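Local coordinates for protein glutathione S-transferase omega-like 2 (Saccharomyces cerevisiae, PDB 5LKB) that acts as a glutathione-dependent one-cysteine thiol transferase and as a dehydroascorbate and dimethylarsinic acid reductase, working as a homodimer with Xi-class glutathione transferase structure, at residues T131-P134 against H135-Y138; N212-V215 against Y216-N220; G222-K225 against T226-E230; V239-V242 against F243-D247. One frame throughout, in Å; residues are numbered along the deposited sequence.

Interaction 1 of 4, residues T131-P134 against H135-Y138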
ATOM      1  N   THR A 131      17.744 -20.392 -11.989  1.00 20.14           N
ATOM      2  CA  THR A 131      18.686 -21.277 -12.660  1.00 21.31           C
ATOM      3  C   THR A 131      18.577 -22.663 -12.052  1.00 21.50           C
ATOM      4  O   THR A 131      17.831 -22.925 -11.118  1.00 22.30           O
ATOM      5  CB  THR A 131      20.137 -20.764 -12.541  1.00 19.50           C
ATOM      6  OG1 THR A 131      20.629 -21.003 -11.205  1.00 19.50           O
ATOM      7  CG2 THR A 131      20.259 -19.297 -12.764  1.00 18.72           C
ATOM      8  N   ASN A 132      19.405 -23.554 -12.594  1.00 24.67           N
ATOM      9  CA  ASN A 132      19.602 -24.857 -12.008  1.00 24.85           C
ATOM     10  C   ASN A 132      20.646 -24.752 -10.905  1.00 23.86           C
ATOM     11  O   ASN A 132      21.337 -23.740 -10.746  1.00 20.43           O
ATOM     12  CB  ASN A 132      20.023 -25.852 -13.091  1.00 27.41           C
ATOM     13  CG  ASN A 132      21.360 -25.508 -13.732  1.00 26.47           C
ATOM     14  OD1 ASN A 132      21.722 -24.344 -13.913  1.00 31.55           O
ATOM     15  ND2 ASN A 132      22.103 -26.545 -14.137  1.00 28.20           N
ATOM     16  N   GLU A 133      20.762 -25.844 -10.137  1.00 27.63           N
ATOM     17  CA  GLU A 133      21.885 -26.056  -9.236  1.00 26.39           C
ATOM     18  C   GLU A 133      22.897 -26.865 -10.063  1.00 25.01           C
ATOM     19  O   GLU A 133      22.656 -28.056 -10.306  1.00 29.14           O
ATOM     20  CB  GLU A 133      21.402 -26.808  -7.984  1.00 27.05           C
ATOM     21  CG  GLU A 133      22.416 -26.877  -6.833  1.00 26.31           C
ATOM     22  CD  GLU A 133      23.645 -27.680  -7.257  1.00 28.63           C
ATOM     23  OE1 GLU A 133      23.470 -28.922  -7.359  1.00 27.55           O
ATOM     24  OE2 GLU A 133      24.698 -27.067  -7.526  1.00 24.73           O
ATOM     25  N   PRO A 134      23.970 -26.250 -10.560  1.00 23.39           N
ATOM     26  CA  PRO A 134      24.766 -26.876 -11.636  1.00 25.43           C
ATOM     27  C   PRO A 134      25.803 -27.898 -11.190  1.00 27.78           C
ATOM     28  O   PRO A 134      26.326 -28.585 -12.069  1.00 31.79           O
ATOM     29  CB  PRO A 134      25.457 -25.675 -12.295  1.00 26.09           C
ATOM     30  CG  PRO A 134      25.688 -24.728 -11.122  1.00 26.95           C
ATOM     31  CD  PRO A 134      24.519 -24.926 -10.180  1.00 24.99           C
ATOM     32  N   HIS A 135      26.100 -28.042  -9.901  1.00 27.62           N
ATOM     33  CA  HIS A 135      27.155 -28.983  -9.503  1.00 25.06           C
ATOM     34  C   HIS A 135      26.627 -30.393  -9.231  1.00 33.45           C
ATOM     35  O   HIS A 135      27.283 -31.384  -9.613  1.00 31.73           O
ATOM     36  CB  HIS A 135      27.908 -28.401  -8.311  1.00 26.54           C
ATOM     37  CG  HIS A 135      28.546 -27.098  -8.617  1.00 28.92           C
ATOM     38  ND1 HIS A 135      29.603 -26.969  -9.483  1.00 30.03           N
ATOM     39  CD2 HIS A 135      28.207 -25.840  -8.246  1.00 27.32           C
ATOM     40  CE1 HIS A 135      29.939 -25.695  -9.586  1.00 32.56           C
ATOM     41  NE2 HIS A 135      29.104 -24.992  -8.834  1.00 25.90           N
ATOM     42  N   TYR A 136      25.443 -30.507  -8.641  1.00 30.68           N
ATOM     43  CA  TYR A 136      24.854 -31.778  -8.242  1.00 29.35           C
ATOM     44  C   TYR A 136      23.463 -32.017  -8.779  1.00 29.36           C
ATOM     45  O   TYR A 136      22.880 -33.068  -8.472  1.00 31.00           O
ATOM     46  CB  TYR A 136      24.816 -31.871  -6.704  1.00 28.77           C
ATOM     47  CG  TYR A 136      26.042 -31.256  -6.081  1.00 30.83           C
ATOM     48  CD1 TYR A 136      27.268 -31.924  -6.089  1.00 29.10           C
ATOM     49  CD2 TYR A 136      26.008 -29.988  -5.537  1.00 27.92           C
ATOM     50  CE1 TYR A 136      28.395 -31.337  -5.567  1.00 29.68           C
ATOM     51  CE2 TYR A 136      27.125 -29.392  -5.002  1.00 29.45           C
ATOM     52  CZ  TYR A 136      28.339 -30.069  -5.018  1.00 29.77           C
ATOM     53  OH  TYR A 136      29.464 -29.446  -4.503  1.00 28.86           O
ATOM     54  N   GLY A 137      22.857 -31.041  -9.461  1.00 31.15           N
ATOM     55  CA  GLY A 137      21.453 -31.138  -9.850  1.00 30.93           C
ATOM     56  C   GLY A 137      20.441 -31.127  -8.728  1.00 27.08           C
ATOM     57  O   GLY A 137      19.354 -31.688  -8.882  1.00 27.73           O
ATOM     58  N   TYR A 138      20.774 -30.585  -7.558  1.00 26.97           N
ATOM     59  CA  TYR A 138      19.799 -30.565  -6.470  1.00 26.57           C
ATOM     60  C   TYR A 138      18.590 -29.696  -6.845  1.00 21.57           C
ATOM     61  O   TYR A 138      18.739 -28.677  -7.531  1.00 29.84           O
ATOM     62  CB  TYR A 138      20.441 -29.998  -5.212  1.00 26.84           C
ATOM     63  CG  TYR A 138      21.538 -30.836  -4.570  1.00 27.86           C
ATOM     64  CD1 TYR A 138      21.418 -32.200  -4.498  1.00 33.52           C
ATOM     65  CD2 TYR A 138      22.635 -30.225  -3.960  1.00 30.22           C
ATOM     66  CE1 TYR A 138      22.394 -32.970  -3.855  1.00 30.71           C
ATOM     67  CE2 TYR A 138      23.618 -30.992  -3.314  1.00 33.63           C
ATOM     68  CZ  TYR A 138      23.467 -32.353  -3.275  1.00 36.86           C
ATOM     69  OH  TYR A 138      24.416 -33.132  -2.638  1.00 36.99           O
TER
HETATM   70  O   HOH W   1      19.105 -27.956 -10.337  1.00 29.42           O

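Interaction 2 of 4, residues N212-V215 against Y216-N220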
ATOM      1  N   ASN A 212      25.371   0.290  10.883  1.00 19.22           N
ATOM      2  CA  ASN A 212      24.856  -1.039  10.548  1.00 16.29           C
ATOM      3  C   ASN A 212      24.018  -1.626  11.666  1.00 21.97           C
ATOM      4  O   ASN A 212      23.016  -2.290  11.413  1.00 19.57           O
ATOM      5  CB  ASN A 212      25.999  -2.041  10.273  1.00 18.32           C
ATOM      6  CG  ASN A 212      26.605  -1.953   8.882  1.00 19.34           C
ATOM      7  OD1 ASN A 212      26.215  -1.153   8.006  1.00 17.24           O
ATOM      8  ND2 ASN A 212      27.674  -2.758   8.700  1.00 19.26           N
ATOM      9  N   SER A 213      24.426  -1.433  12.932  1.00 20.70           N
ATOM     10  CA  SER A 213      23.731  -2.059  14.043  1.00 19.11           C
ATOM     11  C   SER A 213      22.272  -1.590  14.148  1.00 18.21           C
ATOM     12  O   SER A 213      21.374  -2.427  14.297  1.00 21.35           O
ATOM     13  CB  SER A 213      24.483  -1.804  15.368  1.00 23.66           C
ATOM     14  OG  SER A 213      23.828  -2.509  16.391  1.00 28.66           O
ATOM     15  N   TRP A 214      22.049  -0.276  14.160  1.00 21.29           N
ATOM     16  CA  TRP A 214      20.655   0.193  14.295  1.00 20.61           C
ATOM     17  C   TRP A 214      19.903   0.091  12.984  1.00 20.24           C
ATOM     18  O   TRP A 214      18.673  -0.069  13.011  1.00 20.95           O
ATOM     19  CB  TRP A 214      20.563   1.610  14.892  1.00 23.36           C
ATOM     20  CG  TRP A 214      21.228   2.728  14.191  1.00 20.86           C
ATOM     21  CD1 TRP A 214      22.499   3.214  14.431  1.00 21.20           C
ATOM     22  CD2 TRP A 214      20.678   3.567  13.178  1.00 21.40           C
ATOM     23  NE1 TRP A 214      22.758   4.275  13.630  1.00 21.94           N
ATOM     24  CE2 TRP A 214      21.648   4.538  12.859  1.00 19.29           C
ATOM     25  CE3 TRP A 214      19.437   3.617  12.519  1.00 22.18           C
ATOM     26  CZ2 TRP A 214      21.454   5.517  11.870  1.00 24.24           C
ATOM     27  CZ3 TRP A 214      19.242   4.597  11.549  1.00 22.89           C
ATOM     28  CH2 TRP A 214      20.210   5.553  11.252  1.00 19.72           C
ATOM     29  N   VAL A 215      20.572   0.229  11.841  1.00 20.13           N
ATOM     30  CA  VAL A 215      19.871  -0.005  10.580  1.00 17.29           C
ATOM     31  C   VAL A 215      19.415  -1.449  10.501  1.00 19.61           C
ATOM     32  O   VAL A 215      18.307  -1.741  10.032  1.00 16.98           O
ATOM     33  CB  VAL A 215      20.748   0.420   9.382  1.00 16.47           C
ATOM     34  CG1 VAL A 215      20.171  -0.105   8.058  1.00 18.05           C
ATOM     35  CG2 VAL A 215      20.888   1.890   9.372  1.00 16.56           C
ATOM     36  N   TYR A 216      20.215  -2.395  11.003  1.00 20.22           N
ATOM     37  CA  TYR A 216      19.759  -3.780  11.013  1.00 16.43           C
ATOM     38  C   TYR A 216      18.464  -3.952  11.799  1.00 21.77           C
ATOM     39  O   TYR A 216      17.479  -4.523  11.300  1.00 16.83           O
ATOM     40  CB  TYR A 216      20.849  -4.723  11.538  1.00 16.82           C
ATOM     41  CG  TYR A 216      20.291  -6.104  11.746  1.00 17.46           C
ATOM     42  CD1 TYR A 216      20.108  -6.975  10.690  1.00 19.58           C
ATOM     43  CD2 TYR A 216      19.808  -6.521  13.005  1.00 18.20           C
ATOM     44  CE1 TYR A 216      19.540  -8.184  10.841  1.00 18.05           C
ATOM     45  CE2 TYR A 216      19.236  -7.756  13.184  1.00 17.64           C
ATOM     46  CZ  TYR A 216      19.074  -8.598  12.099  1.00 19.48           C
ATOM     47  OH  TYR A 216      18.495  -9.812  12.216  1.00 20.29           O
ATOM     48  N   ASP A 217      18.451  -3.513  13.051  1.00 18.26           N
ATOM     49  CA  ASP A 217      17.330  -3.839  13.899  1.00 18.20           C
ATOM     50  C   ASP A 217      16.077  -3.115  13.456  1.00 17.82           C
ATOM     51  O   ASP A 217      14.979  -3.660  13.595  1.00 18.85           O
ATOM     52  CB  ASP A 217      17.615  -3.478  15.352  1.00 19.95           C
ATOM     53  CG  ASP A 217      18.525  -4.513  16.039  1.00 24.16           C
ATOM     54  OD1 ASP A 217      18.326  -5.749  15.895  1.00 20.83           O
ATOM     55  OD2 ASP A 217      19.467  -4.048  16.722  1.00 27.57           O
ATOM     56  N   SER A 218      16.232  -1.874  13.015  1.00 19.33           N
ATOM     57  CA  SER A 218      15.110  -0.970  12.792  1.00 15.75           C
ATOM     58  C   SER A 218      14.652  -0.880  11.339  1.00 17.88           C
ATOM     59  O   SER A 218      13.534  -0.419  11.122  1.00 17.43           O
ATOM     60  CB  SER A 218      15.390   0.447  13.302  1.00 17.84           C
ATOM     61  OG  SER A 218      16.397   1.140  12.492  1.00 29.58           O
ATOM     62  N   ILE A 219      15.458  -1.268  10.353  1.00 17.27           N
ATOM     63  CA  ILE A 219      15.136  -1.069   8.940  1.00 14.99           C
ATOM     64  C   ILE A 219      15.268  -2.395   8.217  1.00 14.82           C
ATOM     65  O   ILE A 219      14.296  -2.932   7.686  1.00 16.37           O
ATOM     66  CB  ILE A 219      15.996   0.063   8.340  1.00 16.26           C
ATOM     67  CG1 ILE A 219      15.652   1.396   9.039  1.00 18.07           C
ATOM     68  CG2 ILE A 219      15.809   0.152   6.838  1.00 15.90           C
ATOM     69  CD1 ILE A 219      16.511   2.559   8.803  1.00 19.39           C
ATOM     70  N   ASN A 220      16.493  -2.938   8.160  1.00 14.60           N
ATOM     71  CA  ASN A 220      16.702  -4.190   7.432  1.00 15.19           C
ATOM     72  C   ASN A 220      15.788  -5.286   7.941  1.00 13.78           C
ATOM     73  O   ASN A 220      15.040  -5.922   7.179  1.00 14.90           O
ATOM     74  CB  ASN A 220      18.160  -4.679   7.499  1.00 15.40           C
ATOM     75  CG  ASN A 220      19.152  -3.759   6.874  1.00 18.09           C
ATOM     76  OD1 ASN A 220      18.915  -3.069   5.852  1.00 18.22           O
ATOM     77  ND2 ASN A 220      20.345  -3.808   7.412  1.00 15.31           N
TER
HETATM   78  O   HOH W   2      21.964  -4.875  15.987  1.00 28.95           O

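Interaction 3 of 4, residues G222-K225 against T226-E230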
ATOM      1  N   GLY A 222      13.738  -4.481  10.554  1.00 14.85           N
ATOM      2  CA  GLY A 222      12.551  -3.781  11.036  1.00 16.06           C
ATOM      3  C   GLY A 222      11.349  -3.977  10.127  1.00 15.56           C
ATOM      4  O   GLY A 222      10.241  -4.198  10.603  1.00 15.68           O
ATOM      5  N   VAL A 223      11.581  -3.950   8.805  1.00 15.35           N
ATOM      6  CA  VAL A 223      10.431  -4.164   7.903  1.00 13.23           C
ATOM      7  C   VAL A 223       9.856  -5.555   8.039  1.00 13.64           C
ATOM      8  O   VAL A 223       8.651  -5.742   7.910  1.00 13.51           O
ATOM      9  CB  VAL A 223      10.750  -3.848   6.442  1.00 14.27           C
ATOM     10  CG1 VAL A 223      11.175  -2.394   6.287  1.00 14.30           C
ATOM     11  CG2 VAL A 223      11.841  -4.788   5.844  1.00 14.10           C
ATOM     12  N   TYR A 224      10.681  -6.582   8.372  1.00 16.29           N
ATOM     13  CA  TYR A 224      10.204  -7.947   8.530  1.00 13.57           C
ATOM     14  C   TYR A 224       9.478  -8.149   9.861  1.00 12.69           C
ATOM     15  O   TYR A 224       8.436  -8.798   9.900  1.00 15.67           O
ATOM     16  CB  TYR A 224      11.374  -8.921   8.468  1.00 14.18           C
ATOM     17  CG  TYR A 224      11.876  -9.168   7.063  1.00 14.18           C
ATOM     18  CD1 TYR A 224      11.277 -10.098   6.264  1.00 13.82           C
ATOM     19  CD2 TYR A 224      12.984  -8.532   6.591  1.00 17.52           C
ATOM     20  CE1 TYR A 224      11.731 -10.373   4.978  1.00 16.74           C
ATOM     21  CE2 TYR A 224      13.448  -8.758   5.269  1.00 15.90           C
ATOM     22  CZ  TYR A 224      12.840  -9.735   4.491  1.00 16.10           C
ATOM     23  OH  TYR A 224      13.291 -10.044   3.190  1.00 17.95           O
ATOM     24  N   LYS A 225      10.018  -7.565  10.947  1.00 14.95           N
ATOM     25  CA  LYS A 225       9.280  -7.589  12.222  1.00 15.49           C
ATOM     26  C   LYS A 225       7.915  -6.897  12.098  1.00 15.34           C
ATOM     27  O   LYS A 225       6.943  -7.318  12.743  1.00 16.29           O
ATOM     28  CB  LYS A 225      10.153  -6.965  13.314  1.00 17.78           C
ATOM     29  CG  LYS A 225      11.428  -7.784  13.641  1.00 17.76           C
ATOM     30  CD  LYS A 225      12.209  -7.202  14.811  1.00 16.53           C
ATOM     31  CE  LYS A 225      12.856  -5.923  14.426  1.00 17.85           C
ATOM     32  NZ  LYS A 225      13.740  -5.390  15.508  1.00 20.91           N
ATOM     33  N   THR A 226       7.837  -5.867  11.234  1.00 13.81           N
ATOM     34  CA  THR A 226       6.564  -5.197  10.953  1.00 16.12           C
ATOM     35  C   THR A 226       5.649  -6.088  10.118  1.00 15.65           C
ATOM     36  O   THR A 226       4.507  -6.318  10.499  1.00 14.78           O
ATOM     37  CB  THR A 226       6.833  -3.872  10.241  1.00 15.20           C
ATOM     38  OG1 THR A 226       7.647  -3.020  11.033  1.00 15.88           O
ATOM     39  CG2 THR A 226       5.534  -3.165   9.933  1.00 15.86           C
ATOM     40  N   GLY A 227       6.122  -6.577   8.969  1.00 14.66           N
ATOM     41  CA  GLY A 227       5.221  -7.239   8.045  1.00 15.30           C
ATOM     42  C   GLY A 227       4.838  -8.636   8.451  1.00 15.86           C
ATOM     43  O   GLY A 227       3.768  -9.116   8.065  1.00 17.85           O
ATOM     44  N   PHE A 228       5.732  -9.322   9.177  1.00 14.93           N
ATOM     45  CA  PHE A 228       5.458 -10.657   9.666  1.00 17.54           C
ATOM     46  C   PHE A 228       4.774 -10.642  11.035  1.00 16.92           C
ATOM     47  O   PHE A 228       4.399 -11.706  11.530  1.00 19.86           O
ATOM     48  CB  PHE A 228       6.752 -11.464   9.758  1.00 17.34           C
ATOM     49  CG  PHE A 228       7.362 -11.928   8.445  1.00 18.17           C
ATOM     50  CD1 PHE A 228       6.635 -12.036   7.265  1.00 19.90           C
ATOM     51  CD2 PHE A 228       8.714 -12.352   8.443  1.00 17.26           C
ATOM     52  CE1 PHE A 228       7.206 -12.549   6.119  1.00 18.35           C
ATOM     53  CE2 PHE A 228       9.285 -12.828   7.282  1.00 20.77           C
ATOM     54  CZ  PHE A 228       8.537 -12.935   6.138  1.00 17.81           C
ATOM     55  N   ALA A 229       4.602  -9.479  11.665  1.00 15.91           N
ATOM     56  CA  ALA A 229       3.820  -9.472  12.911  1.00 15.15           C
ATOM     57  C   ALA A 229       2.437 -10.039  12.669  1.00 18.51           C
ATOM     58  O   ALA A 229       1.784  -9.763  11.643  1.00 18.29           O
ATOM     59  CB  ALA A 229       3.798  -8.095  13.494  1.00 16.94           C
ATOM     60  N   GLU A 230       1.976 -10.883  13.616  1.00 18.44           N
ATOM     61  CA  GLU A 230       0.624 -11.420  13.565  1.00 19.75           C
ATOM     62  C   GLU A 230      -0.271 -10.894  14.651  1.00 19.66           C
ATOM     63  O   GLU A 230      -1.447 -11.252  14.656  1.00 24.11           O
ATOM     64  CB  GLU A 230       0.632 -12.940  13.559  1.00 23.90           C
ATOM     65  CG  GLU A 230       1.499 -13.466  12.393  1.00 30.35           C
ATOM     66  CD  GLU A 230       1.177 -14.893  11.965  1.00 38.41           C
ATOM     67  OE1 GLU A 230       1.183 -15.185  10.750  1.00 39.13           O
ATOM     68  OE2 GLU A 230       0.935 -15.735  12.852  1.00 39.01           O
TER

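Interaction 4 of 4, residues V239-V242 against F243-D247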
ATOM      1  N   VAL A 239       6.303  -0.862  13.117  1.00 14.10           N
ATOM      2  CA  VAL A 239       6.209   0.114  12.037  1.00 16.26           C
ATOM      3  C   VAL A 239       6.594   1.498  12.505  1.00 15.06           C
ATOM      4  O   VAL A 239       7.218   2.265  11.764  1.00 15.59           O
ATOM      5  CB  VAL A 239       4.835   0.104  11.328  1.00 13.61           C
ATOM      6  CG1 VAL A 239       3.714   0.790  12.145  1.00 14.66           C
ATOM      7  CG2 VAL A 239       4.946   0.737   9.955  1.00 14.00           C
ATOM      8  N   ASN A 240       6.217   1.874  13.731  1.00 17.15           N
ATOM      9  CA  ASN A 240       6.637   3.182  14.214  1.00 16.24           C
ATOM     10  C   ASN A 240       8.157   3.234  14.305  1.00 17.05           C
ATOM     11  O   ASN A 240       8.762   4.260  14.009  1.00 18.91           O
ATOM     12  CB  ASN A 240       6.036   3.466  15.593  1.00 20.46           C
ATOM     13  CG  ASN A 240       4.623   4.061  15.511  1.00 24.68           C
ATOM     14  OD1 ASN A 240       4.441   5.191  15.102  1.00 27.64           O
ATOM     15  ND2 ASN A 240       3.680   3.310  15.910  1.00 28.42           N
ATOM     16  N   ASN A 241       8.754   2.122  14.714  1.00 17.33           N
ATOM     17  CA  ASN A 241      10.217   2.030  14.840  1.00 19.51           C
ATOM     18  C   ASN A 241      10.897   2.156  13.486  1.00 18.57           C
ATOM     19  O   ASN A 241      11.924   2.837  13.378  1.00 19.96           O
ATOM     20  CB  ASN A 241      10.577   0.755  15.585  1.00 17.20           C
ATOM     21  CG  ASN A 241      12.057   0.705  15.923  1.00 22.56           C
ATOM     22  OD1 ASN A 241      12.572   1.585  16.655  1.00 23.53           O
ATOM     23  ND2 ASN A 241      12.738  -0.214  15.326  1.00 23.30           N
ATOM     24  N   VAL A 242      10.342   1.523  12.433  1.00 15.14           N
ATOM     25  CA  VAL A 242      10.913   1.660  11.100  1.00 15.40           C
ATOM     26  C   VAL A 242      10.974   3.117  10.714  1.00 15.82           C
ATOM     27  O   VAL A 242      11.988   3.630  10.250  1.00 17.50           O
ATOM     28  CB  VAL A 242      10.087   0.835  10.097  1.00 15.43           C
ATOM     29  CG1 VAL A 242      10.420   1.251   8.667  1.00 18.73           C
ATOM     30  CG2 VAL A 242      10.276  -0.678  10.254  1.00 16.76           C
ATOM     31  N   PHE A 243       9.818   3.817  10.777  1.00 14.83           N
ATOM     32  CA  PHE A 243       9.797   5.189  10.300  1.00 15.36           C
ATOM     33  C   PHE A 243      10.634   6.115  11.178  1.00 16.03           C
ATOM     34  O   PHE A 243      11.249   7.042  10.661  1.00 18.06           O
ATOM     35  CB  PHE A 243       8.334   5.688  10.103  1.00 16.15           C
ATOM     36  CG  PHE A 243       7.723   5.127   8.829  1.00 14.49           C
ATOM     37  CD1 PHE A 243       8.001   5.725   7.629  1.00 15.01           C
ATOM     38  CD2 PHE A 243       7.001   3.947   8.852  1.00 14.59           C
ATOM     39  CE1 PHE A 243       7.539   5.177   6.415  1.00 14.77           C
ATOM     40  CE2 PHE A 243       6.519   3.390   7.648  1.00 15.22           C
ATOM     41  CZ  PHE A 243       6.814   3.997   6.467  1.00 14.90           C
ATOM     42  N   GLU A 244      10.718   5.840  12.480  1.00 20.11           N
ATOM     43  CA  GLU A 244      11.559   6.659  13.355  1.00 19.20           C
ATOM     44  C   GLU A 244      13.018   6.575  12.916  1.00 18.68           C
ATOM     45  O   GLU A 244      13.733   7.589  12.895  1.00 20.62           O
ATOM     46  CB  GLU A 244      11.405   6.195  14.792  1.00 20.71           C
ATOM     47  CG  GLU A 244      12.341   6.827  15.801  1.00 31.28           C
ATOM     48  CD  GLU A 244      12.194   6.178  17.169  1.00 35.20           C
ATOM     49  OE1 GLU A 244      11.152   5.543  17.425  1.00 41.04           O
ATOM     50  OE2 GLU A 244      13.145   6.263  17.972  1.00 39.18           O
ATOM     51  N   HIS A 245      13.426   5.398  12.467  1.00 17.66           N
ATOM     52  CA  HIS A 245      14.796   5.207  12.033  1.00 18.80           C
ATOM     53  C   HIS A 245      15.039   5.630  10.609  1.00 19.64           C
ATOM     54  O   HIS A 245      16.162   6.057  10.278  1.00 19.56           O
ATOM     55  CB  HIS A 245      15.270   3.809  12.365  1.00 19.25           C
ATOM     56  CG  HIS A 245      15.461   3.648  13.827  1.00 19.91           C
ATOM     57  ND1 HIS A 245      14.412   3.329  14.666  1.00 20.15           N
ATOM     58  CD2 HIS A 245      16.562   3.824  14.614  1.00 22.45           C
ATOM     59  CE1 HIS A 245      14.870   3.275  15.911  1.00 25.43           C
ATOM     60  NE2 HIS A 245      16.173   3.553  15.903  1.00 24.71           N
ATOM     61  N   LEU A 246      14.041   5.552   9.737  1.00 17.76           N
ATOM     62  CA  LEU A 246      14.215   6.203   8.445  1.00 16.60           C
ATOM     63  C   LEU A 246      14.391   7.710   8.612  1.00 17.36           C
ATOM     64  O   LEU A 246      15.148   8.345   7.875  1.00 18.67           O
ATOM     65  CB  LEU A 246      13.026   5.912   7.517  1.00 17.14           C
ATOM     66  CG  LEU A 246      12.816   4.495   6.975  1.00 15.19           C
ATOM     67  CD1 LEU A 246      11.471   4.361   6.270  1.00 17.06           C
ATOM     68  CD2 LEU A 246      13.938   4.097   6.063  1.00 15.39           C
ATOM     69  N   ASP A 247      13.671   8.305   9.565  1.00 19.67           N
ATOM     70  CA  ASP A 247      13.873   9.710   9.876  1.00 18.73           C
ATOM     71  C   ASP A 247      15.324   9.981  10.266  1.00 19.37           C
ATOM     72  O   ASP A 247      15.885  10.988   9.834  1.00 21.13           O
ATOM     73  CB  ASP A 247      12.941  10.146  10.998  1.00 21.04           C
ATOM     74  CG  ASP A 247      11.485  10.167  10.564  1.00 22.48           C
ATOM     75  OD1 ASP A 247      11.213  10.186   9.340  1.00 21.16           O
ATOM     76  OD2 ASP A 247      10.657  10.256  11.492  1.00 25.05           O
TER
HETATM   77  O   HOH W   3      11.233   3.107  18.629  1.00 43.84           O

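Interaction 1 of 4, residues T131-P134 against H135-Y138
The carboxylate of Glu133 folds back over the turn that follows it and takes up three backbone N-H groups. OE1 accepts two of them: Tyr136 N at 2.8 Å, through its syn lone pair, and Tyr138 N at 3.2 Å, met on the anti side in a nearly straight bond (166°). The other oxygen, OE2, lies 2.9 Å from His135 N, which approaches from above the carboxylate plane. With CG swung opposite the backbone N (chi1 -169°) and the chain bent at chi2, the acid curls inward over the turn. Three bonds, from His135, Tyr136 and Tyr138, fix its rotation, and these N-H dipoles would be expected to favour the charged form. Glu133 and Tyr138 lie side by side, pointing the same way, with carboxylate and ring planes 48° apart. The main chain itself adds a weak bond from Gly137 N to Glu133 O. Pro134 CG sits over one face of the His135 imidazole, 4.3 Å from its centroid, a CH-pi contact. One water spans Glu133 N and Tyr138 O. Tyr41 of strand 38-42 gives OE2 a further hydrogen bond, Tyr136 OH bonds to Trp162 of strand 160-163, and Tyr138 packs against helix 141-148, which the loop leads into.

Interaction 2 of 4, residues N212-V215 against Y216-N220
Val215 O takes two backbone donors, Ile219 N and Asn220 N, each at 2.9 Å and from opposite faces of the carbonyl plane. The first is an ordinary helical bond; the second spans five residues and marks a pi-type widening near the end of helix 205-220. One residue earlier, Trp214 O receives Ser218 N at 3.0 Å and, less surely placed, the Ser218 hydroxyl, whose OG is modelled between its own backbone N and carbonyl carbon (chi1 70°), facing back down the helix. As modelled, the same OG also lies at the indole edge of Trp214. Apolar contact is modest: Val215 CG1 comes 4.2 Å from Ile219 CB. On the exposed side a water joins Ser213 OG to Asp217 OD2, donating to the carboxylate. Further out, Asn212 ND2 is bonded to Glu285, Tyr216 packs against Arg289 and against the glutathione-binding Arg15, and Trp214 lies against Lys248 and Val249 of helix 232-264. By accepting both Ile219 N and Asn220 N, Val215 O lets the helix widen to a pi-type turn without either donor losing a partner.

Interaction 3 of 4, residues G222-K225 against T226-E230
Gly222 O is gripped twice by Thr226, by its N at 3.0 Å and by its OG1 at 2.9 Å, the two donors reaching the carbonyl from opposite faces of its plane. OG1 gets there because it stands beside its own backbone N, opposite the carbonyl carbon (chi1 -59°), and turns back along the helix. This pairs the hydroxyl with the main chain inside the buried seam where Thr226 also packs on Tyr235, Glu238, Val239 and Val242 of helix 232-264. Val223 continues the helical pattern, its O accepting from Gly227 N at 2.9 Å, while its side chain faces Phe297 and Tyr301 of helix 285-304. Tyr224 then carries the main side-chain contact. Its O receives Phe228 N at 2.8 Å, and its ring runs alongside that of Phe228, both pointing the same way. The rings meet obliquely, planes 54° apart and centroids separated by 5.5 Å; CE2 of Phe228 lies 3.5 Å from CD1 of Tyr224, at the edge of the tyrosine ring. Both rings also meet Phe305 edge-to-face, and Tyr224 OH bonds to Tyr346. Lys225 sends its amine back to Asp217 O, while its own O is 3.3 Å from Ala229 CB as the chain leaves the helix. Tyr224 makes a cation-pi contact with Arg15, which binds glutathione, and its side chain lies about 6 Å from that of the nucleophile Cys46. Its hydroxyl also bonds a glycerol, probably from the crystallisation liquor. The nearness of Arg15 and Cys46 is consistent with a place beside the active-site pocket of the glutathione transferase fold.

Interaction 4 of 4, residues V239-V242 against F243-D247
Residues 239-247 run as a regular stretch of helix 232-264, in which Phe243 N meets Val239 O at 3.2 Å almost straight (172°) and Leu246 N meets Val242 O at 2.9 Å. His245 uses the turn twice: its N and its ND1 both donate to Asn241 O, the ring nitrogen at 2.8 Å, from opposite faces of that carbonyl. The acceptor lies in the imidazole plane, and this bond fixes both the turn of the ring and ND1 as a protonated nitrogen. Asn241 has CG opposite its backbone N (chi1 -172°), which brings OD1 to 2.9 Å from His245 CE1; amide and ring planes are 64° apart. A water donates both to this OD1 and to Glu244 OE1, bridging the two polar ends. The long helix belongs to the all-helical C-terminal domain of the glutathione transferase fold, and its inward side lies against helices 205-220, 222-227 and 285-304. There Val242 CG1 runs beside Leu246 CD1 at 4.1 Å, both side chains also touching Phe297. Val239 CG2 meets the edge of the Phe243 ring, 3.9 Å from CE2, while that ring stacks on Phe309. Val239 packs further on Leu361 of the second subunit.

Interaction 1 stands apart: it lies in the thioredoxin-like N-terminal domain, beside the mixed four-stranded sheet, with its centre 33 to 40 Å from those of the other three. Interactions 2, 3 and 4 follow in that order along the chain on helices 205-220, 222-227 and 232-264 of the helical C-terminal domain, their centres 10 to 13 Å apart. Each touches the other two: helices 205-220 and 222-227 are joined through Lys225, Ser218 packs on Asn241 and Trp214 on His245, and Gly222 meets Val242. Interactions 2 and 3 both pack on the glutathione-binding Arg15, and interactions 3 and 4 reach the second subunit, so this packed helical group adjoins both active site and dimer partner.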